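Local structure of Atu0111 protein (Agrobacterium tumefaciens, 2FSQ) at residues S53-E56 / S57-S61; T62-R65 / F66-M69; M69-A72 / S73-A76; Q199-L202 / D203-E207; K227-N230 / H231-E234. The protein is of unknown function but may act on phosphodiester bonds in the manner of the 2H phosphoesterases. All coordinates share one frame; numbering follows the deposited sequence. Where two conformers were deposited one is given.

Interaction 1 (S53-E56 / S57-S61); sequences SQTE and SAIVS
S53 and S57 lie one turn apart where helix 54-67 begins, and S57 N donates to S53 O over 3.1 Å in a nearly straight bond (169° at the hydrogen). The same four-residue step then joins A58 N to Q54 O, I59 N to T55 O and V60 N to E56 O, so the helix is regular from its first turn. S53 is also the N-cap: its OG accepts from E56 N at 3.2 Å, giving a partner to a first-turn amide, and reaches V50 O as well. A second polar link runs through water. Water 1 donates to E56 OE1 at 2.7 Å and lies equally close, 2.7 Å, to S57 OG, while G52 N also bonds to E56 OE1, so this carboxylate oxygen accepts from two donors.

The apolar contacts pair residues four apart. The methyl CG2 of T55, anti to the backbone N, runs alongside I59 and meets its CD1 at 3.8 Å; T55 OG1 turns instead to Q217 N. E56 and V60 likewise lie side by side, and V60 CG2 sits tightly at 3.2 Å from E56 O. Loops receive several of these side chains, T55 touching I216, I59 touching L49 and V60 touching V80, while A58 and I59 rest on L209 of the neighbouring helix 195-212.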
loop_
_atom_site.group_PDB
_atom_site.type_symbol
_atom_site.label_atom_id
_atom_site.label_comp_id
_atom_site.label_asym_id
_atom_site.label_seq_id
_atom_site.Cartn_x
_atom_site.Cartn_y
_atom_site.Cartn_z
ATOM N N SER A 53 -3.138 -6.214 -17.832
ATOM C CA SER A 53 -3.551 -7.568 -17.418
ATOM C C SER A 53 -5.018 -7.551 -16.997
ATOM O O SER A 53 -5.561 -6.489 -16.686
ATOM C CB SER A 53 -2.672 -8.047 -16.254
ATOM O OG SER A 53 -2.870 -7.234 -15.112
ATOM N N GLN A 54 -5.654 -8.725 -16.960
ATOM C CA GLN A 54 -7.051 -8.806 -16.528
ATOM C C GLN A 54 -7.188 -8.427 -15.042
ATOM O O GLN A 54 -8.226 -7.898 -14.613
ATOM C CB GLN A 54 -7.648 -10.177 -16.857
ATOM C CG GLN A 54 -7.663 -10.454 -18.384
ATOM C CD GLN A 54 -8.794 -11.366 -18.861
ATOM O OE1 GLN A 54 -8.964 -11.569 -20.072
ATOM N NE2 GLN A 54 -9.561 -11.924 -17.925
ATOM N N THR A 55 -6.132 -8.679 -14.260
ATOM C CA THR A 55 -6.113 -8.261 -12.855
ATOM C C THR A 55 -6.214 -6.738 -12.767
ATOM O O THR A 55 -7.027 -6.195 -12.012
ATOM C CB THR A 55 -4.830 -8.736 -12.119
ATOM O OG1 THR A 55 -4.890 -10.150 -11.911
ATOM C CG2 THR A 55 -4.715 -8.107 -10.751
ATOM N N GLU A 56 -5.396 -6.052 -13.556
ATOM C CA GLU A 56 -5.419 -4.603 -13.520
ATOM C C GLU A 56 -6.779 -4.052 -13.945
ATOM O O GLU A 56 -7.332 -3.170 -13.284
ATOM C CB GLU A 56 -4.308 -4.016 -14.374
ATOM C CG GLU A 56 -4.273 -2.502 -14.330
ATOM C CD GLU A 56 -3.338 -1.914 -15.361
ATOM O OE1 GLU A 56 -3.609 -2.095 -16.564
ATOM O OE2 GLU A 56 -2.360 -1.229 -14.981
ATOM N N SER A 57 -7.340 -4.582 -15.034
ATOM C CA SER A 57 -8.660 -4.143 -15.477
ATOM C C SER A 57 -9.743 -4.353 -14.427
ATOM O O SER A 57 -10.616 -3.500 -14.232
ATOM C CB SER A 57 -9.036 -4.830 -16.797
ATOM O OG SER A 57 -8.162 -4.403 -17.832
ATOM N N ALA A 58 -9.687 -5.490 -13.731
ATOM C CA ALA A 58 -10.647 -5.765 -12.672
ATOM C C ALA A 58 -10.532 -4.720 -11.545
ATOM O O ALA A 58 -11.550 -4.197 -11.044
ATOM C CB ALA A 58 -10.441 -7.166 -12.122
ATOM N N ILE A 59 -9.294 -4.404 -11.161
ATOM C CA ILE A 59 -9.067 -3.472 -10.061
ATOM C C ILE A 59 -9.496 -2.063 -10.467
ATOM O O ILE A 59 -10.100 -1.333 -9.662
ATOM C CB ILE A 59 -7.593 -3.506 -9.605
ATOM C CG1 ILE A 59 -7.322 -4.855 -8.910
ATOM C CG2 ILE A 59 -7.297 -2.323 -8.669
ATOM C CD1 ILE A 59 -5.851 -5.139 -8.622
ATOM N N VAL A 60 -9.241 -1.722 -11.725
ATOM C CA VAL A 60 -9.630 -0.418 -12.249
ATOM C C VAL A 60 -11.159 -0.278 -12.257
ATOM O O VAL A 60 -11.683 0.794 -11.962
ATOM C CB VAL A 60 -8.987 -0.143 -13.611
ATOM C CG1 VAL A 60 -9.580 1.112 -14.261
ATOM C CG2 VAL A 60 -7.473 0.039 -13.455
ATOM N N SER A 61 -11.879 -1.364 -12.547
ATOM C CA SER A 61 -13.345 -1.344 -12.448
ATOM C C SER A 61 -13.846 -1.100 -11.026
ATOM O O SER A 61 -14.795 -0.342 -10.813
ATOM C CB SER A 61 -13.947 -2.634 -13.001
ATOM O OG SER A 61 -13.806 -2.686 -14.404
HETATM O O HOH W 1 -5.926 -2.912 -17.753
#

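Interaction 2 (T62-R65 / F66-M69); sequences TRQR and FLDM
Q64 reaches forward one turn to D68, and its NE2 donates to OD1 of D68 over 2.7 Å with 154° at the hydrogen. The acceptor lies in the plane of the Q64 amide, but the amide comes to OD1 from above the carboxylate plane, the two flat groups being turned 45° against each other. A bend at chi2 of Q64 (55°) swings the amide round to this position, across the D68 side chain at about a right angle. Q64 and D68 are joined twice, since D68 N also donates to Q64 O at 2.8 Å.

Before this pair, F66 N and L67 N are taken up by T62 O and R63 O; beyond it M69 N bonds to F66 O at 3.1 Å, a step of three residues. The T62 hydroxyl finds A58 O, and NH2 of R63 finds T78 O, while NH1 of R63 stands 3.5 Å from the methyl CD1 of L67. R65 has its NH1 4.1 Å from M69 SE, which lies at the guanidinium edge; its NE makes a long, weak ion pair with E205. T62 CG2 meets F66 CE1 at 3.8 Å, the two side chains pointing the same way. This is the closing turn of an amphipathic helix: polar Q64 and D68 project outward, while F66 and M69 pack on M201 of helix 195-212.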
loop_
_atom_site.group_PDB
_atom_site.type_symbol
_atom_site.label_atom_id
_atom_site.label_comp_id
_atom_site.label_asym_id
_atom_site.label_seq_id
_atom_site.Cartn_x
_atom_site.Cartn_y
_atom_site.Cartn_z
ATOM N N THR A 62 -13.208 -1.751 -10.054
ATOM C CA THR A 62 -13.542 -1.546 -8.644
ATOM C C THR A 62 -13.312 -0.076 -8.280
ATOM O O THR A 62 -14.170 0.579 -7.689
ATOM C CB THR A 62 -12.678 -2.461 -7.744
ATOM O OG1 THR A 62 -12.830 -3.829 -8.164
ATOM C CG2 THR A 62 -13.036 -2.299 -6.260
ATOM N N ARG A 63 -12.142 0.422 -8.656
ATOM C CA ARG A 63 -11.750 1.810 -8.440
ATOM C C ARG A 63 -12.759 2.806 -9.044
ATOM O O ARG A 63 -13.120 3.798 -8.391
ATOM C CB ARG A 63 -10.352 2.016 -9.018
ATOM C CG ARG A 63 -9.754 3.402 -8.842
ATOM C CD ARG A 63 -8.404 3.404 -9.518
ATOM N NE ARG A 63 -7.705 4.691 -9.446
ATOM C CZ ARG A 63 -7.926 5.731 -10.243
ATOM N NH1 ARG A 63 -8.840 5.656 -11.216
ATOM N NH2 ARG A 63 -7.223 6.854 -10.063
ATOM N N GLN A 64 -13.343 2.465 -10.195
ATOM C CA GLN A 64 -14.424 3.285 -10.778
ATOM C C GLN A 64 -15.729 3.293 -9.976
ATOM O O GLN A 64 -16.372 4.341 -9.848
ATOM C CB GLN A 64 -14.692 2.905 -12.238
ATOM C CG GLN A 64 -15.718 3.802 -12.961
ATOM C CD GLN A 64 -15.395 5.294 -12.932
ATOM O OE1 GLN A 64 -14.338 5.719 -13.381
ATOM N NE2 GLN A 64 -16.333 6.101 -12.429
ATOM N N ARG A 65 -16.113 2.142 -9.418
ATOM C CA ARG A 65 -17.279 2.095 -8.561
ATOM C C ARG A 65 -17.079 3.030 -7.379
ATOM O O ARG A 65 -18.046 3.626 -6.890
ATOM C CB ARG A 65 -17.552 0.681 -8.080
ATOM C CG ARG A 65 -18.969 0.475 -7.619
ATOM C CD ARG A 65 -19.977 0.790 -8.718
ATOM N NE ARG A 65 -21.291 0.257 -8.397
ATOM C CZ ARG A 65 -22.151 0.782 -7.524
ATOM N NH1 ARG A 65 -21.862 1.878 -6.826
ATOM N NH2 ARG A 65 -23.313 0.185 -7.340
ATOM N N PHE A 66 -15.825 3.141 -6.912
ATOM C CA PHE A 66 -15.540 4.046 -5.795
ATOM C C PHE A 66 -15.660 5.507 -6.259
ATOM O O PHE A 66 -16.273 6.336 -5.573
ATOM C CB PHE A 66 -14.108 3.867 -5.277
ATOM C CG PHE A 66 -13.865 2.626 -4.437
ATOM C CD1 PHE A 66 -14.608 1.454 -4.575
ATOM C CD2 PHE A 66 -12.794 2.627 -3.553
ATOM C CE1 PHE A 66 -14.317 0.329 -3.786
ATOM C CE2 PHE A 66 -12.489 1.524 -2.789
ATOM C CZ PHE A 66 -13.242 0.368 -2.899
ATOM N N LEU A 67 -15.080 5.819 -7.421
ATOM C CA LEU A 67 -15.171 7.169 -7.987
ATOM C C LEU A 67 -16.631 7.571 -8.253
ATOM O O LEU A 67 -16.979 8.760 -8.157
ATOM C CB LEU A 67 -14.330 7.268 -9.262
ATOM C CG LEU A 67 -12.806 7.327 -9.061
ATOM C CD1 LEU A 67 -12.012 6.955 -10.316
ATOM C CD2 LEU A 67 -12.399 8.718 -8.588
ATOM N N ASP A 68 -17.499 6.597 -8.531
ATOM C CA ASP A 68 -18.927 6.893 -8.792
ATOM C C ASP A 68 -19.624 7.494 -7.586
ATOM O O ASP A 68 -20.654 8.144 -7.742
ATOM C CB ASP A 68 -19.721 5.636 -9.185
ATOM C CG ASP A 68 -19.389 5.108 -10.576
ATOM O OD1 ASP A 68 -18.780 5.824 -11.398
ATOM O OD2 ASP A 68 -19.751 3.936 -10.840
HETATM N N MSE A 69 -19.097 7.241 -6.385
HETATM C CA MSE A 69 -19.751 7.659 -5.160
HETATM C C MSE A 69 -19.522 9.154 -4.933
HETATM O O MSE A 69 -18.427 9.677 -5.217
HETATM C CB MSE A 69 -19.214 6.894 -3.941
HETATM C CG MSE A 69 -19.377 5.368 -3.974
HETATM SE SE MSE A 69 -21.248 4.798 -3.965
HETATM C CE MSE A 69 -21.163 3.470 -2.589
#

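Interaction 3 (M69-A72 / S73-A76); sequences MPEA and SQLA
S73 turns back on P70 with both its amide and its hydroxyl, within a short 3-10 segment, 70-74, that leads from helix 54-67 into strand 75-77. The segment is marked by backbone bonds between residues three apart, the first from A72 N to M69 O. At S73 the amide N meets P70 O at 3.3 Å from well above the carbonyl plane, whereas OG donates to the same oxygen at 2.9 Å in that plane. Two donors from one residue thus grip P70 O, and the hydroxyl can do so because chi1 of 60° sets OG between the backbone N and the carbonyl carbon.

Q74 continues the series, its N donating to E71 O at 2.8 Å. Its side chain runs alongside that of E71, both pointing the same way, with amide and carboxylate planes 60° apart. The E71 carboxylate is directed elsewhere: OE1 forms a salt bridge with R197 and a hydrogen bond with W198 NE1, fastening the turn to helix 195-212. The backbone of Q74 also bonds to V187.

L75 opens the strand. Its N donates to A72 O at 3.1 Å, ending the run of three-residue bonds, and its side chain packs against S184 and I186 of the partner strand. A76 then pairs by its backbone with Y185, so the turn delivers the chain directly into a two-stranded antiparallel sheet. L75 CG rests 3.8 Å from E71 O and L75 CB 3.5 Å from A72 O.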
loop_
_atom_site.group_PDB
_atom_site.type_symbol
_atom_site.label_atom_id
_atom_site.label_comp_id
_atom_site.label_asym_id
_atom_site.label_seq_id
_atom_site.Cartn_x
_atom_site.Cartn_y
_atom_site.Cartn_z
HETATM N N MSE A 69 -19.097 7.241 -6.385
HETATM C CA MSE A 69 -19.751 7.659 -5.160
HETATM C C MSE A 69 -19.522 9.154 -4.933
HETATM O O MSE A 69 -18.427 9.677 -5.217
HETATM C CB MSE A 69 -19.214 6.894 -3.941
HETATM C CG MSE A 69 -19.377 5.368 -3.974
HETATM SE SE MSE A 69 -21.248 4.798 -3.965
HETATM C CE MSE A 69 -21.163 3.470 -2.589
ATOM N N PRO A 70 -20.544 9.848 -4.400
ATOM C CA PRO A 70 -20.355 11.262 -4.100
ATOM C C PRO A 70 -19.206 11.504 -3.121
ATOM O O PRO A 70 -18.496 12.497 -3.258
ATOM C CB PRO A 70 -21.689 11.703 -3.482
ATOM C CG PRO A 70 -22.557 10.545 -3.454
ATOM C CD PRO A 70 -21.903 9.374 -4.094
ATOM N N GLU A 71 -18.999 10.583 -2.181
ATOM C CA GLU A 71 -17.924 10.742 -1.188
ATOM C C GLU A 71 -16.528 10.517 -1.764
ATOM O O GLU A 71 -15.530 10.684 -1.061
ATOM C CB GLU A 71 -18.168 9.833 0.018
ATOM C CG GLU A 71 -19.445 10.165 0.767
ATOM C CD GLU A 71 -20.696 9.585 0.118
ATOM O OE1 GLU A 71 -20.593 8.658 -0.714
ATOM O OE2 GLU A 71 -21.792 10.059 0.466
ATOM N N ALA A 72 -16.450 10.180 -3.051
ATOM C CA ALA A 72 -15.153 10.137 -3.729
ATOM C C ALA A 72 -14.441 11.485 -3.619
ATOM O O ALA A 72 -13.207 11.555 -3.646
ATOM C CB ALA A 72 -15.330 9.752 -5.181
ATOM N N SER A 73 -15.232 12.549 -3.466
ATOM C CA SER A 73 -14.696 13.891 -3.289
ATOM C C SER A 73 -13.888 14.058 -1.995
ATOM O O SER A 73 -13.124 15.019 -1.861
ATOM C CB SER A 73 -15.822 14.927 -3.357
ATOM O OG SER A 73 -16.804 14.713 -2.358
ATOM N N GLN A 74 -14.050 13.115 -1.064
ATOM C CA GLN A 74 -13.345 13.103 0.229
ATOM C C GLN A 74 -12.175 12.126 0.252
ATOM O O GLN A 74 -11.607 11.868 1.313
ATOM C CB GLN A 74 -14.310 12.730 1.347
ATOM C CG GLN A 74 -15.549 13.605 1.436
ATOM C CD GLN A 74 -16.456 13.187 2.576
ATOM O OE1 GLN A 74 -16.039 13.079 3.736
ATOM N NE2 GLN A 74 -17.709 12.990 2.259
ATOM N N LEU A 75 -11.844 11.592 -0.915
ATOM C CA LEU A 75 -10.779 10.601 -1.083
ATOM C C LEU A 75 -9.764 11.124 -2.071
ATOM O O LEU A 75 -10.113 11.853 -3.000
ATOM C CB LEU A 75 -11.364 9.295 -1.623
ATOM C CG LEU A 75 -12.389 8.582 -0.748
ATOM C CD1 LEU A 75 -12.929 7.349 -1.477
ATOM C CD2 LEU A 75 -11.771 8.154 0.565
ATOM N N ALA A 76 -8.498 10.789 -1.853
ATOM C CA ALA A 76 -7.429 11.157 -2.768
ATOM C C ALA A 76 -6.980 9.895 -3.476
ATOM O O ALA A 76 -6.318 9.020 -2.881
ATOM C CB ALA A 76 -6.264 11.787 -2.031
#

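Interaction 4 (Q199-L202 / D203-E207); sequences QAML and DEELE
M201 and E205 are bonded through their backbones, E205 N donating to M201 O at 2.8 Å with 164° at the hydrogen and lying nearly along the C=O axis. D203 N to Q199 O and L206 N to L202 O, each 2.9 Å, are almost as short, and E204 N to A200 O completes an unbroken set of four-residue steps in the middle of helix 195-212.

On the outer flank Q199 bends at chi2 (61°) and crosses the D203 side chain obliquely. The planes of amide and carboxylate stand 41° apart, and Q199 CG comes to 3.9 Å from D203 OD2.

Away from these polar ends the contact is packing. M201 starts with CG anti to the backbone N, then folds at chi2 so that SE rests 3.6 Å from E205 CG, the two side chains crossing at a slant. E205 CG itself sits 3.3 Å from M201 O, which brings the aliphatic part of the glutamate close in against the helix. Its carboxylate has R65 as a long, weak ionic partner. L206 CB approaches L202 O to 3.3 Å; the L206 side chain continues onto V135 and L138 of strand 133-139, while L202 meets L138 and P140. A200 and E204 are exposed, whereas M201 and L202 pack on F66: the division of faces of an amphipathic helix, lying here between helix 54-67 and strand 133-139.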
loop_
_atom_site.group_PDB
_atom_site.type_symbol
_atom_site.label_atom_id
_atom_site.label_comp_id
_atom_site.label_asym_id
_atom_site.label_seq_id
_atom_site.Cartn_x
_atom_site.Cartn_y
_atom_site.Cartn_z
ATOM N N GLN A 199 -21.126 0.211 2.383
ATOM C CA GLN A 199 -20.988 -1.211 2.712
ATOM C C GLN A 199 -21.624 -2.098 1.649
ATOM O O GLN A 199 -21.059 -3.133 1.258
ATOM C CB GLN A 199 -21.580 -1.553 4.065
ATOM C CG GLN A 199 -21.212 -2.988 4.476
ATOM C CD GLN A 199 -19.707 -3.188 4.600
ATOM O OE1 GLN A 199 -19.083 -4.030 3.899
ATOM N NE2 GLN A 199 -19.110 -2.410 5.476
ATOM N N ALA A 200 -22.801 -1.707 1.175
ATOM C CA ALA A 200 -23.465 -2.521 0.185
ATOM C C ALA A 200 -22.633 -2.586 -1.099
ATOM O O ALA A 200 -22.476 -3.663 -1.692
ATOM C CB ALA A 200 -24.855 -1.960 -0.090
HETATM N N MSE A 201 -22.077 -1.447 -1.518
HETATM C CA MSE A 201 -21.250 -1.422 -2.710
HETATM C C MSE A 201 -19.956 -2.207 -2.499
HETATM O O MSE A 201 -19.538 -2.954 -3.390
HETATM C CB MSE A 201 -20.947 0.016 -3.146
HETATM C CG MSE A 201 -20.040 0.117 -4.373
HETATM SE SE MSE A 201 -18.119 0.052 -3.998
HETATM C CE MSE A 201 -17.929 1.849 -3.258
ATOM N N LEU A 202 -19.327 -2.061 -1.331
ATOM C CA LEU A 202 -18.049 -2.765 -1.078
ATOM C C LEU A 202 -18.272 -4.280 -1.114
ATOM O O LEU A 202 -17.461 -5.024 -1.648
ATOM C CB LEU A 202 -17.449 -2.344 0.264
ATOM C CG LEU A 202 -16.970 -0.886 0.275
ATOM C CD1 LEU A 202 -16.765 -0.381 1.699
ATOM C CD2 LEU A 202 -15.686 -0.718 -0.527
ATOM N N ASP A 203 -19.412 -4.719 -0.582
ATOM C CA ASP A 203 -19.741 -6.145 -0.567
ATOM C C ASP A 203 -19.890 -6.646 -1.995
ATOM O O ASP A 203 -19.312 -7.676 -2.380
ATOM C CB ASP A 203 -21.048 -6.390 0.198
ATOM C CG ASP A 203 -20.899 -6.246 1.703
ATOM O OD1 ASP A 203 -19.753 -6.186 2.202
ATOM O OD2 ASP A 203 -21.951 -6.174 2.387
ATOM N N GLU A 204 -20.646 -5.908 -2.793
ATOM C CA GLU A 204 -20.934 -6.321 -4.163
ATOM C C GLU A 204 -19.634 -6.320 -4.983
ATOM O O GLU A 204 -19.353 -7.266 -5.726
ATOM C CB GLU A 204 -21.995 -5.392 -4.780
ATOM C CG GLU A 204 -22.417 -5.732 -6.204
ATOM C CD GLU A 204 -23.596 -4.906 -6.664
ATOM O OE1 GLU A 204 -24.733 -5.241 -6.263
ATOM O OE2 GLU A 204 -23.382 -3.950 -7.447
ATOM N N GLU A 205 -18.823 -5.270 -4.828
ATOM C CA GLU A 205 -17.586 -5.151 -5.608
ATOM C C GLU A 205 -16.507 -6.134 -5.196
ATOM O O GLU A 205 -15.734 -6.581 -6.038
ATOM C CB GLU A 205 -17.027 -3.720 -5.602
ATOM C CG GLU A 205 -17.966 -2.701 -6.268
ATOM C CD GLU A 205 -18.303 -3.007 -7.724
ATOM O OE1 GLU A 205 -17.386 -3.368 -8.498
ATOM O OE2 GLU A 205 -19.499 -2.850 -8.087
ATOM N N LEU A 206 -16.464 -6.472 -3.910
ATOM C CA LEU A 206 -15.518 -7.491 -3.436
ATOM C C LEU A 206 -15.783 -8.821 -4.120
ATOM O O LEU A 206 -14.847 -9.464 -4.608
ATOM C CB LEU A 206 -15.560 -7.653 -1.919
ATOM C CG LEU A 206 -14.725 -8.826 -1.370
ATOM C CD1 LEU A 206 -13.225 -8.674 -1.670
ATOM C CD2 LEU A 206 -14.977 -9.005 0.129
ATOM N N GLU A 207 -17.050 -9.229 -4.171
ATOM C CA GLU A 207 -17.345 -10.525 -4.786
ATOM C C GLU A 207 -17.091 -10.507 -6.297
ATOM O O GLU A 207 -16.605 -11.495 -6.852
ATOM C CB GLU A 207 -18.732 -11.060 -4.403
ATOM C CG GLU A 207 -19.939 -10.201 -4.758
ATOM C CD GLU A 207 -21.268 -10.980 -4.725
ATOM O OE1 GLU A 207 -21.254 -12.205 -4.437
ATOM O OE2 GLU A 207 -22.330 -10.366 -4.985
#

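Interaction 5 (K227-N230 / H231-E234); sequences KDMN and HFKE
F232 turns its ring back toward M229, three residues back across the bend: ring atom CE2 lies 3.5 Å from M229 O, which approaches obliquely. CZ reaches 4.4 Å from M229 SE, a loose apolar touch at the selenium. The same ring meets those of H84 and F226, each at about 55°, and also T44 and H48. H84 heads a His-x-Thr sequence like those bearing the catalytic histidines of 2H phosphoesterases, so this turn may border the corresponding cleft.

The loop from D228 to H231 is a type I beta turn. Its entry is an Asx turn, for D228 OD1 accepts from N230 N at 2.9 Å, the amide approaching from above the carboxylate plane, 40° out of it. A chi1 of 57° places the D228 carboxylate between its own backbone N and carbonyl carbon, which brings OD1 to the amide of N230.

H231 sends its ring away from 227-230, CG anti to the backbone N, and water 3 lies in its ring plane, 2.9 Å from ND1. That water donates to N230 O at 2.8 Å. Water 2 spans the ends of the hairpin loop, accepting from K227 N and donating to H231 O at 2.7 Å. No direct hydrogen bond passes between 227-230 and 231-234; waters, the Asx turn and the buried F232 hold the bend, which implies a hydrated outer side over an apolar inner one.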
loop_
_atom_site.group_PDB
_atom_site.type_symbol
_atom_site.label_atom_id
_atom_site.label_comp_id
_atom_site.label_asym_id
_atom_site.label_seq_id
_atom_site.Cartn_x
_atom_site.Cartn_y
_atom_site.Cartn_z
ATOM N N LYS A 227 9.061 10.199 -5.122
ATOM C CA LYS A 227 8.986 11.583 -4.645
ATOM C C LYS A 227 7.721 11.793 -3.824
ATOM O O LYS A 227 7.695 12.572 -2.878
ATOM C CB LYS A 227 8.997 12.561 -5.834
ATOM C CG LYS A 227 8.738 14.027 -5.453
ATOM C CD LYS A 227 9.055 15.014 -6.586
ATOM C CE LYS A 227 9.752 16.280 -6.029
ATOM N NZ LYS A 227 10.324 17.223 -7.084
ATOM N N ASP A 228 6.673 11.062 -4.188
ATOM C CA ASP A 228 5.328 11.250 -3.650
ATOM C C ASP A 228 4.565 9.969 -4.003
ATOM O O ASP A 228 5.145 9.032 -4.571
ATOM C CB ASP A 228 4.637 12.513 -4.229
ATOM C CG ASP A 228 4.551 12.513 -5.735
ATOM O OD1 ASP A 228 4.484 11.423 -6.352
ATOM O OD2 ASP A 228 4.568 13.630 -6.307
HETATM N N MSE A 229 3.277 9.938 -3.708
HETATM C CA MSE A 229 2.492 8.707 -3.883
HETATM C C MSE A 229 2.134 8.391 -5.324
HETATM O O MSE A 229 1.491 7.374 -5.590
HETATM C CB MSE A 229 1.202 8.803 -3.078
HETATM C CG MSE A 229 1.417 8.883 -1.581
HETATM SE SE MSE A 229 2.536 7.439 -0.784
HETATM C CE MSE A 229 4.178 8.425 -0.521
ATOM N N ASN A 230 2.530 9.258 -6.250
ATOM C CA ASN A 230 2.085 9.126 -7.645
ATOM C C ASN A 230 2.878 8.145 -8.508
ATOM O O ASN A 230 2.400 7.736 -9.567
ATOM C CB ASN A 230 2.101 10.498 -8.334
ATOM C CG ASN A 230 1.045 11.430 -7.810
ATOM O OD1 ASN A 230 1.294 12.628 -7.603
ATOM N ND2 ASN A 230 -0.141 10.904 -7.598
ATOM N N HIS A 231 4.107 7.838 -8.113
ATOM C CA HIS A 231 4.994 7.050 -8.972
ATOM C C HIS A 231 6.122 6.430 -8.185
ATOM O O HIS A 231 6.727 7.087 -7.334
ATOM C CB HIS A 231 5.545 7.934 -10.102
ATOM C CG HIS A 231 6.317 7.179 -11.131
ATOM N ND1 HIS A 231 5.722 6.308 -12.024
ATOM C CD2 HIS A 231 7.641 7.159 -11.408
ATOM C CE1 HIS A 231 6.652 5.785 -12.805
ATOM N NE2 HIS A 231 7.822 6.290 -12.459
ATOM N N PHE A 232 6.400 5.167 -8.493
ATOM C CA PHE A 232 7.430 4.375 -7.809
ATOM C C PHE A 232 8.383 3.831 -8.860
ATOM O O PHE A 232 8.005 2.967 -9.653
ATOM C CB PHE A 232 6.784 3.249 -6.997
ATOM C CG PHE A 232 5.861 3.765 -5.944
ATOM C CD1 PHE A 232 6.326 3.977 -4.648
ATOM C CD2 PHE A 232 4.545 4.098 -6.244
ATOM C CE1 PHE A 232 5.498 4.502 -3.680
ATOM C CE2 PHE A 232 3.715 4.656 -5.290
ATOM C CZ PHE A 232 4.188 4.841 -3.991
ATOM N N LYS A 233 9.598 4.375 -8.889
ATOM C CA LYS A 233 10.570 4.006 -9.900
ATOM C C LYS A 233 11.341 2.785 -9.434
ATOM O O LYS A 233 11.958 2.813 -8.376
ATOM C CB LYS A 233 11.508 5.181 -10.140
ATOM C CG LYS A 233 12.643 4.871 -11.079
ATOM C CD LYS A 233 13.393 6.153 -11.450
ATOM C CE LYS A 233 14.687 5.859 -12.198
ATOM N NZ LYS A 233 14.496 5.019 -13.404
ATOM N N GLU A 234 11.286 1.705 -10.218
ATOM C CA GLU A 234 11.988 0.474 -9.872
ATOM C C GLU A 234 13.492 0.609 -10.050
ATOM O O GLU A 234 13.977 0.996 -11.123
ATOM C CB GLU A 234 11.472 -0.717 -10.687
ATOM C CG GLU A 234 10.002 -1.050 -10.458
ATOM C CD GLU A 234 9.606 -2.364 -11.091
ATOM O OE1 GLU A 234 10.298 -2.797 -12.041
ATOM O OE2 GLU A 234 8.591 -2.954 -10.665
HETATM O O HOH W 2 7.668 9.586 -7.543
HETATM O O HOH W 3 2.904 5.892 -11.611
#

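Overall arrangement
From the N terminus, interaction 1 starts helix 54-67 and interaction 2 finishes it, their centres 13 Å apart. Interaction 3 shares M69 with interaction 2 and carries the chain into strand 75-77; A72 CB packs against F66 O and L67 O where they join. Interaction 4, far later in sequence, lies on helix 195-212 beside them: M69 CE touches M201 CB, and F66 CZ touches L202 CD2, so the two helices are tied together. Interaction 5 closes the hairpin between strands 222-226 and 233-237, its centre 29 Å from that of interaction 4 and across the chain's centre. Apart from the M69 shared by interactions 2 and 3 they follow in series, none nested or crossing.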